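Local structure of putative iron-uptake ABC transport system,periplasmic iron-binding protein (Campylobacter jejuni, 3E13) at residues D181-V186 against A194-Y199. The protein binds ferric iron and probably delivers it, as a periplasmic solute-binding protein, to an ABC transporter for uptake. Residues are numbered along the deposited sequence; the frame is centred on the assembly and turned at random.
Sequences DQARQV and AVMNTY. With FE (Fe (III) ion), chain B.
M196 reaches from the strand to A183 on the helix 179-188, and its side chain is worth tracing outward. CB leaves the backbone on the helix side; CG then sits between the backbone N and the carbonyl carbon (chi1 65°), and the chain runs extended through chi2 before bending at chi3. The extended chi2 carries SD up to the methyl of A183, and the bend at chi3 turns CE against the same methyl, M196 CE lying 3.9 Å from A183 CB. CB and CG serve as the spacer that brings the thioether up to the helix, and L219 of the strand 219-222 packs against both M196 and A183. Two residues back along the strand, A194 uses its single methyl: V186 CG2 comes down on A194 CB at 3.6 Å, and Q182 CB lies 4.0 Å from the same A194 CB. V186 presents CG2 because this branch stands anti to the carbonyl carbon. The axes of 181-186 and 194-197 come within 7.9 Å, with 136° between their N-to-C directions, a spacing consistent with the small methyls of A183 and A194 at the interface. Strand 193-197 is itself held between strands 97-109 and 134-135, so the helix packs over a strand flanked on both sides, next to the short strand 134-135. Beyond the helix contact the same chain continues to the metal. N197 ND2 donates to Y199 OH (2.9 Å, 162°), with that oxygen nearly in the amide plane, while Y199 OH binds iron at 2.1 Å, the ion lying at the ring edge, in plane. H11, Y12, Y143 and Y200 complete the site. The chemistry thus changes along one short segment: apolar, buried contacts join strand to helix, whereas the iron-bound phenol oxygen also accepts an amide N-H, which would be expected to stabilise negative charge on it.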
# COMPACT_ATOMS: atom_id res chain seq x y z
N ASP A 181 -12.32 5.32 -6.06
CA ASP A 181 -13.38 5.09 -7.02
C ASP A 181 -14.25 3.87 -6.67
O ASP A 181 -15.49 3.92 -6.76
CB ASP A 181 -12.77 5.01 -8.43
CG ASP A 181 -11.94 6.23 -8.75
OD1 ASP A 181 -12.51 7.32 -8.74
OD2 ASP A 181 -10.70 6.20 -9.00
N GLN A 182 -13.63 2.78 -6.23
CA GLN A 182 -14.35 1.63 -5.74
C GLN A 182 -15.20 2.06 -4.54
O GLN A 182 -16.34 1.65 -4.43
CB GLN A 182 -13.40 0.50 -5.34
CG GLN A 182 -12.96 -0.36 -6.57
CD GLN A 182 -11.74 0.19 -7.25
OE1 GLN A 182 -11.70 0.47 -8.51
NE2 GLN A 182 -10.73 0.37 -6.49
N ALA A 183 -14.65 2.91 -3.68
CA ALA A 183 -15.41 3.38 -2.52
C ALA A 183 -16.67 4.15 -2.96
O ALA A 183 -17.74 4.04 -2.35
CB ALA A 183 -14.55 4.30 -1.65
N ARG A 184 -16.51 4.97 -3.98
CA ARG A 184 -17.66 5.73 -4.49
C ARG A 184 -18.71 4.76 -5.02
O ARG A 184 -19.92 5.00 -4.84
CB ARG A 184 -17.25 6.71 -5.60
CG ARG A 184 -18.36 7.73 -6.01
CD ARG A 184 -18.05 8.37 -7.39
NE ARG A 184 -19.10 9.28 -7.89
CZ ARG A 184 -19.29 9.62 -9.19
NH1 ARG A 184 -18.50 9.14 -10.17
NH2 ARG A 184 -20.29 10.44 -9.51
N GLN A 185 -18.29 3.69 -5.69
CA GLN A 185 -19.24 2.71 -6.17
C GLN A 185 -20.06 2.12 -5.03
O GLN A 185 -21.25 1.92 -5.17
CB GLN A 185 -18.57 1.61 -6.96
CG GLN A 185 -18.06 2.05 -8.30
CD GLN A 185 -17.39 0.92 -9.09
OE1 GLN A 185 -17.95 0.39 -10.10
NE2 GLN A 185 -16.19 0.56 -8.69
N VAL A 186 -19.46 1.92 -3.87
CA VAL A 186 -20.20 1.47 -2.69
C VAL A 186 -21.14 2.51 -2.09
O VAL A 186 -22.29 2.22 -1.77
CB VAL A 186 -19.18 0.94 -1.62
CG1 VAL A 186 -19.85 0.65 -0.24
CG2 VAL A 186 -18.54 -0.28 -2.15
N ALA A 194 -16.30 -3.24 -1.49
CA ALA A 194 -15.11 -2.79 -2.17
C ALA A 194 -13.87 -3.28 -1.46
O ALA A 194 -13.77 -3.13 -0.25
CB ALA A 194 -15.09 -1.31 -2.19
N VAL A 195 -12.91 -3.77 -2.23
CA VAL A 195 -11.57 -4.05 -1.71
C VAL A 195 -10.78 -2.75 -1.73
O VAL A 195 -10.63 -2.13 -2.80
CB VAL A 195 -10.89 -5.14 -2.53
CG1 VAL A 195 -9.51 -5.41 -1.99
CG2 VAL A 195 -11.76 -6.45 -2.56
N MET A 196 -10.33 -2.29 -0.56
CA MET A 196 -9.62 -1.03 -0.47
C MET A 196 -8.75 -0.88 0.80
O MET A 196 -8.98 -1.56 1.79
CB MET A 196 -10.61 0.16 -0.54
CG MET A 196 -11.60 0.25 0.63
SD MET A 196 -12.77 1.63 0.56
CE MET A 196 -11.66 2.96 0.54
N ASN A 197 -7.79 0.04 0.76
CA ASN A 197 -6.90 0.28 1.88
C ASN A 197 -7.56 1.23 2.89
O ASN A 197 -8.37 2.12 2.56
CB ASN A 197 -5.57 0.88 1.45
CG ASN A 197 -4.67 -0.08 0.71
OD1 ASN A 197 -4.80 -1.33 0.82
ND2 ASN A 197 -3.71 0.48 -0.04
N THR A 198 -7.24 1.01 4.15
CA THR A 198 -7.85 1.73 5.23
C THR A 198 -7.67 3.24 5.16
O THR A 198 -8.61 4.01 5.46
CB THR A 198 -7.27 1.26 6.57
OG1 THR A 198 -5.82 1.12 6.48
CG2 THR A 198 -7.80 -0.09 7.02
N TYR A 199 -6.46 3.68 4.82
CA TYR A 199 -6.15 5.11 4.86
C TYR A 199 -7.03 5.92 3.91
O TYR A 199 -7.31 7.06 4.15
CB TYR A 199 -4.65 5.40 4.63
CG TYR A 199 -4.14 4.87 3.36
CD1 TYR A 199 -4.20 5.62 2.20
CD2 TYR A 199 -3.63 3.57 3.29
CE1 TYR A 199 -3.81 5.11 1.02
CE2 TYR A 199 -3.22 3.04 2.08
CZ TYR A 199 -3.29 3.81 0.96
OH TYR A 199 -2.91 3.30 -0.27
FE FE B . -2.41 4.35 -1.99